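Cortical-lytic enzyme (Clostridium perfringens, PDB 5JIP) probably cleaves spore-cortex peptidoglycan as a muramidase of glycoside hydrolase family 25, acting in cortical hydrolysis during germination. Local coordinates at residues F28-L31 / A32-D36; D132-R135 / D136-E140; N254-D257 / D258-G261; N263-N267 / D268-G272. All blocks are in the same frame, centred on the assembly; numbering follows the deposited sequence.

Contact 1: residues F28-L31 / A32-D36; sequences FLTL and AKNSD
Leu31 and Asn34 meet in the short, partly weakly bonded helix of a beta-alpha-beta unit, inside the TIM-barrel-like family 25 domain. Their side chains slant across one another, and the leucine branch CD2 lies 3.6 Å from the amide oxygen OD1 of Asn34. The asparagine reaches back over the preceding turn because its CG sits between the backbone N and the carbonyl carbon (chi1 62°). This brings OD1 beside Leu31, while ND2 bonds outward to the carbonyl of Asp211. The amide is held from the other end too, as Ser35 OG donates to Asn34 OD1 at 2.9 Å; the serine hydroxyl then lies next to the same leucine methyl.

Farther back, Ala32 N still makes an i to i-4 bond to Phe28 O, but Lys33 N turns to Thr30 O, an i to i-3 bond that tightens the turn. Phe28 and Leu31 face inward, where both touch Ile38 of the following strand; the Phe28 ring also packs edge-to-face with Phe59 of helix 56-66. Leu31 O takes two backbone donors: Asn34 N at 3.1 Å from well above the carbonyl plane, and Ser35 N at 2.8 Å nearly along the C=O direction.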
loop_
_atom_site.group_PDB
_atom_site.type_symbol
_atom_site.label_atom_id
_atom_site.label_comp_id
_atom_site.label_asym_id
_atom_site.label_seq_id
_atom_site.Cartn_x
_atom_site.Cartn_y
_atom_site.Cartn_z
ATOM N N PHE A 28 -7.359 -9.837 33.711
ATOM C CA PHE A 28 -7.385 -9.788 32.253
ATOM C C PHE A 28 -8.730 -10.204 31.709
ATOM O O PHE A 28 -9.123 -9.752 30.632
ATOM C CB PHE A 28 -6.276 -10.651 31.684
ATOM C CG PHE A 28 -4.906 -10.050 31.869
ATOM C CD1 PHE A 28 -4.473 -9.012 31.043
ATOM C CD2 PHE A 28 -4.059 -10.502 32.881
ATOM C CE1 PHE A 28 -3.221 -8.462 31.203
ATOM C CE2 PHE A 28 -2.810 -9.955 33.057
ATOM C CZ PHE A 28 -2.373 -8.931 32.205
ATOM N N LEU A 29 -9.470 -11.033 32.439
ATOM C CA LEU A 29 -10.798 -11.365 31.962
ATOM C C LEU A 29 -11.676 -10.118 31.933
ATOM O O LEU A 29 -12.509 -9.948 31.037
ATOM C CB LEU A 29 -11.421 -12.471 32.830
ATOM C CG LEU A 29 -12.726 -13.039 32.295
ATOM C CD1 LEU A 29 -12.526 -13.635 30.915
ATOM C CD2 LEU A 29 -13.270 -14.086 33.260
ATOM N N THR A 30 -11.507 -9.235 32.909
ATOM C CA THR A 30 -12.257 -7.989 32.903
ATOM C C THR A 30 -11.776 -7.066 31.785
ATOM O O THR A 30 -12.589 -6.461 31.075
ATOM C CB THR A 30 -12.111 -7.315 34.257
ATOM O OG1 THR A 30 -12.597 -8.204 35.264
ATOM C CG2 THR A 30 -12.887 -5.992 34.326
ATOM N N LEU A 31 -10.462 -6.961 31.604
ATOM C CA LEU A 31 -9.934 -6.089 30.561
ATOM C C LEU A 31 -10.337 -6.559 29.164
ATOM O O LEU A 31 -10.448 -5.747 28.246
ATOM C CB LEU A 31 -8.420 -6.032 30.681
ATOM C CG LEU A 31 -7.852 -5.313 31.920
ATOM C CD1 LEU A 31 -6.337 -5.374 31.920
ATOM C CD2 LEU A 31 -8.339 -3.866 31.967
ATOM N N ALA A 32 -10.529 -7.862 28.979
ATOM C CA ALA A 32 -10.927 -8.374 27.670
ATOM C C ALA A 32 -12.237 -7.765 27.216
ATOM O O ALA A 32 -12.506 -7.688 26.008
ATOM C CB ALA A 32 -11.044 -9.899 27.710
ATOM N N LYS A 33 -13.070 -7.335 28.163
ATOM C CA LYS A 33 -14.383 -6.787 27.859
ATOM C C LYS A 33 -14.354 -5.293 27.600
ATOM O O LYS A 33 -15.273 -4.776 26.944
ATOM C CB LYS A 33 -15.368 -7.032 29.014
ATOM C CG LYS A 33 -15.676 -8.477 29.280
ATOM C CD LYS A 33 -16.370 -9.138 28.099
ATOM C CE LYS A 33 -15.688 -10.454 27.736
ATOM N NZ LYS A 33 -14.555 -10.279 26.784
ATOM N N ASN A 34 -13.334 -4.588 28.081
ATOM C CA ASN A 34 -13.314 -3.141 27.961
ATOM C C ASN A 34 -12.106 -2.577 27.225
ATOM O O ASN A 34 -12.075 -1.367 26.986
ATOM C CB ASN A 34 -13.455 -2.481 29.351
ATOM C CG ASN A 34 -12.317 -2.805 30.307
ATOM O OD1 ASN A 34 -11.190 -3.147 29.901
ATOM N ND2 ASN A 34 -12.610 -2.691 31.604
ATOM N N SER A 35 -11.140 -3.400 26.830
ATOM C CA SER A 35 -9.927 -2.930 26.177
ATOM C C SER A 35 -9.798 -3.556 24.797
ATOM O O SER A 35 -9.969 -4.770 24.646
ATOM C CB SER A 35 -8.696 -3.261 27.026
ATOM O OG SER A 35 -8.798 -2.693 28.316
ATOM N N ASP A 36 -9.485 -2.729 23.794
ATOM C CA ASP A 36 -9.221 -3.240 22.449
ATOM C C ASP A 36 -7.835 -3.841 22.326
ATOM O O ASP A 36 -7.594 -4.673 21.442
ATOM C CB ASP A 36 -9.363 -2.121 21.426
ATOM C CG ASP A 36 -10.760 -1.545 21.384
ATOM O OD1 ASP A 36 -11.695 -2.266 20.978
ATOM O OD2 ASP A 36 -10.923 -0.380 21.741
#

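Contact 2: residues D132-R135 / D136-E140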
loop_
_atom_site.group_PDB
_atom_site.type_symbol
_atom_site.label_atom_id
_atom_site.label_comp_id
_atom_site.label_asym_id
_atom_site.label_seq_id
_atom_site.Cartn_x
_atom_site.Cartn_y
_atom_site.Cartn_z
ATOM N N ASP A 132 17.447 5.474 15.945
ATOM C CA ASP A 132 17.451 5.034 14.558
ATOM C C ASP A 132 18.241 3.740 14.393
ATOM O O ASP A 132 17.870 2.868 13.604
ATOM C CB ASP A 132 18.046 6.170 13.718
ATOM C CG ASP A 132 17.634 6.125 12.259
ATOM O OD1 ASP A 132 16.612 5.498 11.914
ATOM O OD2 ASP A 132 18.355 6.748 11.457
ATOM N N ARG A 133 19.350 3.597 15.128
ATOM C CA ARG A 133 20.121 2.368 15.052
ATOM C C ARG A 133 19.349 1.210 15.657
ATOM O O ARG A 133 19.361 0.093 15.121
ATOM C CB ARG A 133 21.464 2.551 15.776
ATOM C CG ARG A 133 22.265 1.257 15.948
ATOM C CD ARG A 133 22.717 0.660 14.613
ATOM N NE ARG A 133 23.531 1.614 13.861
ATOM C CZ ARG A 133 24.858 1.705 13.939
ATOM N NH1 ARG A 133 25.503 2.614 13.211
ATOM N NH2 ARG A 133 25.549 0.895 14.736
ATOM N N PHE A 134 18.702 1.458 16.792
ATOM C CA PHE A 134 17.844 0.448 17.410
ATOM C C PHE A 134 16.760 0.018 16.428
ATOM O O PHE A 134 16.570 -1.176 16.171
ATOM C CB PHE A 134 17.236 1.010 18.692
ATOM C CG PHE A 134 16.460 -0.014 19.513
ATOM C CD1 PHE A 134 15.216 -0.478 19.099
ATOM C CD2 PHE A 134 16.981 -0.496 20.698
ATOM C CE1 PHE A 134 14.504 -1.426 19.859
ATOM C CE2 PHE A 134 16.262 -1.439 21.477
ATOM C CZ PHE A 134 15.032 -1.898 21.046
ATOM N N ARG A 135 16.099 0.990 15.806
ATOM C CA ARG A 135 15.086 0.683 14.796
ATOM C C ARG A 135 15.651 -0.163 13.649
ATOM O O ARG A 135 15.025 -1.145 13.216
ATOM C CB ARG A 135 14.489 1.991 14.280
ATOM C CG ARG A 135 13.463 1.841 13.168
ATOM C CD ARG A 135 14.057 2.128 11.822
ATOM N NE ARG A 135 14.385 3.553 11.699
ATOM C CZ ARG A 135 13.586 4.495 11.204
ATOM N NH1 ARG A 135 12.396 4.184 10.727
ATOM N NH2 ARG A 135 13.996 5.764 11.160
ATOM N N ASP A 136 16.822 0.210 13.120
ATOM C CA ASP A 136 17.387 -0.541 11.998
ATOM C C ASP A 136 17.668 -1.990 12.382
ATOM O O ASP A 136 17.362 -2.923 11.625
ATOM C CB ASP A 136 18.679 0.130 11.492
ATOM C CG ASP A 136 18.424 1.416 10.725
ATOM O OD1 ASP A 136 17.267 1.679 10.331
ATOM O OD2 ASP A 136 19.395 2.168 10.506
ATOM N N ARG A 137 18.291 -2.204 13.532
ATOM C CA ARG A 137 18.556 -3.562 13.985
ATOM C C ARG A 137 17.263 -4.323 14.205
ATOM O O ARG A 137 17.115 -5.470 13.763
ATOM C CB ARG A 137 19.373 -3.533 15.273
ATOM C CG ARG A 137 19.757 -4.904 15.819
ATOM C CD ARG A 137 20.678 -5.616 14.863
ATOM N NE ARG A 137 21.344 -6.728 15.525
ATOM C CZ ARG A 137 22.460 -7.296 15.089
ATOM N NH1 ARG A 137 23.040 -6.864 13.966
ATOM N NH2 ARG A 137 22.983 -8.303 15.780
ATOM N N PHE A 138 16.316 -3.704 14.914
ATOM C CA PHE A 138 15.085 -4.408 15.270
ATOM C C PHE A 138 14.329 -4.873 14.029
ATOM O O PHE A 138 13.949 -6.048 13.916
ATOM C CB PHE A 138 14.180 -3.528 16.115
ATOM C CG PHE A 138 12.998 -4.281 16.629
ATOM C CD1 PHE A 138 13.091 -4.994 17.804
ATOM C CD2 PHE A 138 11.826 -4.372 15.872
ATOM C CE1 PHE A 138 12.025 -5.736 18.259
ATOM C CE2 PHE A 138 10.747 -5.120 16.327
ATOM C CZ PHE A 138 10.839 -5.792 17.507
ATOM N N GLU A 139 14.130 -3.967 13.075
ATOM C CA GLU A 139 13.340 -4.281 11.888
ATOM C C GLU A 139 14.073 -5.234 10.954
ATOM O O GLU A 139 13.461 -6.114 10.349
ATOM C CB GLU A 139 12.957 -2.980 11.181
ATOM C CG GLU A 139 12.071 -2.111 12.068
ATOM C CD GLU A 139 11.376 -0.975 11.333
ATOM O OE1 GLU A 139 11.858 -0.554 10.254
ATOM O OE2 GLU A 139 10.337 -0.478 11.845
ATOM N N GLU A 140 15.388 -5.077 10.832
ATOM C CA GLU A 140 16.174 -5.985 10.009
ATOM C C GLU A 140 16.045 -7.418 10.520
ATOM O O GLU A 140 15.867 -8.363 9.746
ATOM C CB GLU A 140 17.622 -5.487 10.015
ATOM C CG GLU A 140 18.607 -6.343 9.331
ATOM C CD GLU A 140 19.825 -6.541 10.191
ATOM O OE1 GLU A 140 20.396 -5.536 10.708
ATOM O OE2 GLU A 140 20.178 -7.711 10.381
HETATM O O HOH W 1 11.126 1.868 9.539
#
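Two aspartates one helical turn apart, Asp132 and Asp136, bring like charges within 4.2 Å, OD1 to OD1, with Arg135 of the same helix, and Lys280 of the second subunit, set against both. Arg135 grips Asp132 side-on: its NE and NH2 both donate to the single oxygen OD1, NH2 at 2.7 Å, and that oxygen lies close to the guanidinium plane. Asp136 OD1 instead stands well out of that plane, 3.7 Å from Arg135 NE, so the long salt bridge is one of charge without a directed N-H. The lysine of the other subunit pairs with OD1 of each aspartate, which probably offsets their repulsion.

The arginine chain leaves anti to the backbone N (chi1 177°) and bends at its next two bonds, laying CD 3.8 Å from Glu139 OE1. A water accepts from Arg135 NH1, which also pairs with Asp172, and donates to Glu139 OE1 at 2.6 Å; Glu139 OE2 is held by Arg145 and the backbone N of Leu146. Phe134 CE1 touches Phe138 CB at 4.3 Å. Helix 124-142 links parallel strands 111-113 and 147-151, and packs against helix 83-100 through Phe138 on Ile93 and Leu96, and through the Arg137-Asp90 salt bridge.

Contact 3: residues N254-D257 / D258-G261. With MG (magnesium ion), chain E.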
loop_
_atom_site.group_PDB
_atom_site.type_symbol
_atom_site.label_atom_id
_atom_site.label_comp_id
_atom_site.label_asym_id
_atom_site.label_seq_id
_atom_site.Cartn_x
_atom_site.Cartn_y
_atom_site.Cartn_z
ATOM N N ASN A 254 -8.460 -10.693 2.008
ATOM C CA ASN A 254 -8.256 -10.332 3.406
ATOM C C ASN A 254 -9.192 -9.192 3.769
ATOM O O ASN A 254 -9.630 -8.432 2.916
ATOM C CB ASN A 254 -6.812 -9.909 3.677
ATOM C CG ASN A 254 -5.936 -11.044 4.131
ATOM O OD1 ASN A 254 -5.823 -12.090 3.479
ATOM N ND2 ASN A 254 -5.274 -10.834 5.275
ATOM N N LYS A 255 -9.503 -9.073 5.061
ATOM C CA LYS A 255 -10.547 -8.153 5.500
ATOM C C LYS A 255 -10.030 -6.966 6.305
ATOM O O LYS A 255 -10.840 -6.125 6.709
ATOM C CB LYS A 255 -11.601 -8.896 6.338
ATOM C CG LYS A 255 -12.085 -10.207 5.785
ATOM C CD LYS A 255 -12.886 -10.088 4.514
ATOM C CE LYS A 255 -13.196 -11.500 4.002
ATOM N NZ LYS A 255 -13.293 -11.595 2.515
ATOM N N GLU A 256 -8.723 -6.852 6.532
ATOM C CA GLU A 256 -8.230 -5.801 7.418
ATOM C C GLU A 256 -8.499 -4.417 6.860
ATOM O O GLU A 256 -8.354 -4.160 5.654
ATOM C CB GLU A 256 -6.735 -5.964 7.675
ATOM C CG GLU A 256 -6.383 -7.127 8.547
ATOM C CD GLU A 256 -6.224 -8.423 7.778
ATOM O OE1 GLU A 256 -6.202 -8.405 6.524
ATOM O OE2 GLU A 256 -6.095 -9.463 8.435
ATOM N N ASP A 257 -8.850 -3.501 7.767
ATOM C CA ASP A 257 -9.115 -2.127 7.376
ATOM C C ASP A 257 -7.884 -1.465 6.805
ATOM O O ASP A 257 -8.001 -0.551 5.987
ATOM C CB ASP A 257 -9.629 -1.328 8.581
ATOM C CG ASP A 257 -10.889 -1.925 9.162
ATOM O OD1 ASP A 257 -11.833 -2.120 8.372
ATOM O OD2 ASP A 257 -10.924 -2.247 10.378
ATOM N N ASP A 258 -6.698 -1.905 7.211
ATOM C CA ASP A 258 -5.461 -1.308 6.747
ATOM C C ASP A 258 -4.760 -2.180 5.714
ATOM O O ASP A 258 -3.556 -2.017 5.501
ATOM C CB ASP A 258 -4.517 -1.039 7.931
ATOM C CG ASP A 258 -4.085 -2.317 8.631
ATOM O OD1 ASP A 258 -4.775 -3.368 8.470
ATOM O OD2 ASP A 258 -3.079 -2.286 9.381
ATOM N N LEU A 259 -5.482 -3.128 5.105
ATOM C CA LEU A 259 -4.898 -3.974 4.081
ATOM C C LEU A 259 -4.355 -3.120 2.939
ATOM O O LEU A 259 -4.982 -2.152 2.497
ATOM C CB LEU A 259 -5.942 -4.942 3.555
ATOM C CG LEU A 259 -5.465 -5.927 2.505
ATOM C CD1 LEU A 259 -4.513 -6.930 3.094
ATOM C CD2 LEU A 259 -6.680 -6.576 1.903
ATOM N N ASN A 260 -3.173 -3.476 2.465
ATOM C CA ASN A 260 -2.569 -2.744 1.385
ATOM C C ASN A 260 -2.143 -3.588 0.199
ATOM O O ASN A 260 -1.910 -3.012 -0.862
ATOM C CB ASN A 260 -1.367 -1.954 1.891
ATOM C CG ASN A 260 -1.316 -0.586 1.282
ATOM O OD1 ASN A 260 -2.282 -0.157 0.654
ATOM N ND2 ASN A 260 -0.186 0.109 1.445
ATOM N N GLY A 261 -2.058 -4.909 0.323
ATOM C CA GLY A 261 -1.764 -5.737 -0.830
ATOM C C GLY A 261 -1.256 -7.107 -0.423
ATOM O O GLY A 261 -1.313 -7.494 0.738
HETATM MG MG MG E . -2.063 -3.724 10.405
HETATM O O HOH W 2 -7.165 -0.553 3.202
HETATM O O HOH W 3 -3.279 -5.241 9.534
HETATM O O HOH W 4 -0.737 -2.316 11.234
#
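This is a type I beta turn, Glu256 to Leu259, leading into strand 259-266 and carrying one ligand of a magnesium site. Leu259 N closes it on Glu256 O at 3.1 Å. The metal is bound by Asp258 OD2 at 2.0 Å. The other oxygen, Asp258 OD1, accepts at 2.6 Å from a water that is itself a magnesium ligand. One carboxylate thus holds the ion directly and through its hydration shell, which fixes its rotation. Asp258 takes the chi1 of 64° that tucks CG over its own backbone, and its OD1 comes 3.3 Å from Glu256 CB, the two carboxylates turned 58° apart.

Glu256 bends at chi2 (86°) away from the ion: its OE1 takes an N-H from Asn254 ND2 on the syn lone pair at 2.9 Å, nearly in the amide plane, and OE2 is bonded by Ser233 N. Leu259 packs against Asn254, CD1 and CD2 each 3.8 Å from its CB. A second water spans the turn from Asp257 O to Leu259 O.

Asp227 O, Met230 O and Asp304 OD2 complete the metal site. Leu259 rests on Ala302 of the adjoining strand 296-304, where Asn260 and Gly261 form a classic bulge opposite Phe303, and Asn260 also bonds to Asn260 of the second subunit.

Contact 4: residues N263-N267 / D268-G272; sequences NVFVN and DNYAG
Val264 O takes N-H groups from two successive residues: Ala271 N at 2.8 Å and, weakly, Gly272 N at 3.5 Å. The pair facing one residue is a classic beta bulge, and Val264 N in turn donates to Gly272 O at 3.0 Å, within the same bulge. Gly272 adopts extended angles (phi 164°) at which a CB would press on the preceding carbonyl. Gly272 N stands 3.6 Å above the plane of the Tyr270 ring, over its centre. The tyrosine's first torsion, anti to the backbone N (chi1 169°), lays the ring forward along its own strand, and its edge receives Asn263 OD1 in plane, 4.0 Å from CE1; the Asn263 oxygen and the Tyr270 hydroxyl are both bonded to Thr273.

The whole is a beta hairpin of strands 259-266 and 269-275, turned by a type I' turn in which Asn267 and Asp268 take left-handed backbone angles. Val266 and Asn269 close it with a mutual pair of backbone bonds. Phe265 and Tyr270 form the non-hydrogen-bonded pair; Phe265 CE2 lies 4.2 Å from Tyr270 CB, and Arg313 makes a cation-pi contact with the phenylalanine. On the other face Val266 CG2 touches Ala271 CB at 4.1 Å, and Val264, Val266 and Ala271 all rest on Ile283 of strand 280-284. At the tip Lys297 pairs with Asp268 OD1 and its backbone N bonds Asn267 OD1. Away from the turn, Tyr270 meets its counterpart in the second subunit, ring planes about 5° apart.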
loop_
_atom_site.group_PDB
_atom_site.type_symbol
_atom_site.label_atom_id
_atom_site.label_comp_id
_atom_site.label_asym_id
_atom_site.label_seq_id
_atom_site.Cartn_x
_atom_site.Cartn_y
_atom_site.Cartn_z
ATOM N N ASN A 263 1.894 -10.183 -1.667
ATOM C CA ASN A 263 2.987 -10.728 -2.459
ATOM C C ASN A 263 2.757 -12.224 -2.645
ATOM O O ASN A 263 2.436 -12.939 -1.689
ATOM C CB ASN A 263 4.342 -10.518 -1.783
ATOM C CG ASN A 263 4.746 -9.058 -1.724
ATOM O OD1 ASN A 263 4.502 -8.282 -2.660
ATOM N ND2 ASN A 263 5.314 -8.655 -0.593
ATOM N N VAL A 264 2.981 -12.689 -3.872
ATOM C CA VAL A 264 2.818 -14.093 -4.253
ATOM C C VAL A 264 4.160 -14.648 -4.695
ATOM O O VAL A 264 4.959 -13.952 -5.343
ATOM C CB VAL A 264 1.770 -14.249 -5.371
ATOM C CG1 VAL A 264 1.682 -15.698 -5.840
ATOM C CG2 VAL A 264 0.415 -13.752 -4.866
ATOM N N PHE A 265 4.393 -15.914 -4.360
ATOM C CA PHE A 265 5.674 -16.566 -4.603
ATOM C C PHE A 265 5.473 -17.937 -5.232
ATOM O O PHE A 265 4.516 -18.648 -4.897
ATOM C CB PHE A 265 6.441 -16.729 -3.313
ATOM C CG PHE A 265 6.709 -15.424 -2.590
ATOM C CD1 PHE A 265 5.764 -14.881 -1.722
ATOM C CD2 PHE A 265 7.911 -14.751 -2.784
ATOM C CE1 PHE A 265 6.019 -13.678 -1.057
ATOM C CE2 PHE A 265 8.172 -13.535 -2.137
ATOM C CZ PHE A 265 7.235 -13.007 -1.266
ATOM N N VAL A 266 6.401 -18.299 -6.122
ATOM C CA VAL A 266 6.467 -19.628 -6.731
ATOM C C VAL A 266 7.781 -20.264 -6.291
ATOM O O VAL A 266 8.862 -19.744 -6.606
ATOM C CB VAL A 266 6.373 -19.569 -8.264
ATOM C CG1 VAL A 266 6.568 -20.982 -8.847
ATOM C CG2 VAL A 266 5.053 -18.963 -8.725
ATOM N N ASN A 267 7.686 -21.380 -5.562
ATOM C CA ASN A 267 8.855 -21.997 -4.955
ATOM C C ASN A 267 9.718 -20.915 -4.304
ATOM O O ASN A 267 10.936 -20.883 -4.504
ATOM C CB ASN A 267 9.661 -22.783 -5.993
ATOM C CG ASN A 267 8.895 -23.962 -6.584
ATOM O OD1 ASN A 267 8.032 -24.554 -5.932
ATOM N ND2 ASN A 267 9.219 -24.307 -7.813
ATOM N N ASP A 268 9.092 -19.995 -3.570
ATOM C CA ASP A 268 9.760 -18.954 -2.786
ATOM C C ASP A 268 10.385 -17.866 -3.645
ATOM O O ASP A 268 11.016 -16.942 -3.096
ATOM C CB ASP A 268 10.844 -19.531 -1.856
ATOM C CG ASP A 268 10.273 -20.513 -0.833
ATOM O OD1 ASP A 268 9.136 -20.308 -0.365
ATOM O OD2 ASP A 268 10.955 -21.506 -0.503
ATOM N N ASN A 269 10.256 -17.938 -4.958
ATOM C CA ASN A 269 10.684 -16.857 -5.816
ATOM C C ASN A 269 9.521 -15.904 -5.991
ATOM O O ASN A 269 8.373 -16.327 -6.151
ATOM C CB ASN A 269 11.149 -17.374 -7.175
ATOM C CG ASN A 269 12.307 -18.340 -7.054
ATOM O OD1 ASN A 269 12.175 -19.533 -7.333
ATOM N ND2 ASN A 269 13.442 -17.830 -6.613
ATOM N N TYR A 270 9.826 -14.619 -5.952
ATOM C CA TYR A 270 8.793 -13.602 -6.075
ATOM C C TYR A 270 8.106 -13.690 -7.423
ATOM O O TYR A 270 8.755 -13.770 -8.471
ATOM C CB TYR A 270 9.424 -12.225 -5.882
ATOM C CG TYR A 270 8.576 -11.032 -6.224
ATOM C CD1 TYR A 270 7.662 -10.522 -5.307
ATOM C CD2 TYR A 270 8.729 -10.368 -7.433
ATOM C CE1 TYR A 270 6.915 -9.401 -5.604
ATOM C CE2 TYR A 270 7.975 -9.245 -7.736
ATOM C CZ TYR A 270 7.077 -8.769 -6.811
ATOM O OH TYR A 270 6.315 -7.661 -7.101
ATOM N N ALA A 271 6.778 -13.635 -7.396
ATOM C CA ALA A 271 5.997 -13.666 -8.612
ATOM C C ALA A 271 5.212 -12.388 -8.866
ATOM O O ALA A 271 4.846 -12.140 -10.015
ATOM C CB ALA A 271 5.027 -14.857 -8.588
ATOM N N GLY A 272 4.946 -11.575 -7.853
ATOM C CA GLY A 272 4.249 -10.328 -8.096
ATOM C C GLY A 272 3.690 -9.737 -6.824
ATOM O O GLY A 272 3.582 -10.399 -5.784
HETATM O O HOH W 5 6.258 -20.309 -2.978
#

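How the contacts relate
Contacts 1 and 2 lie in the family 25 domain, on opposite sides of the chain's centre with their own centres 32 Å apart; each belongs to a beta-alpha-beta unit. Contacts 3 and 4 belong to the C-terminal beta-sheet region and share strand 259-266, contact 3 at its start and contact 4 at its hairpin end, centres 19 Å apart. Magnesium is bound in contact 3. Glu139 of contact 2 lies about 13 Å from the ion, measured from its side chain, and the side chain of Asn263 of contact 4 about 11 Å from that of the metal ligand Asp304. Contacts 2, 3 and 4 all reach the second subunit, whereas contact 1 touches no other chain of the assembly.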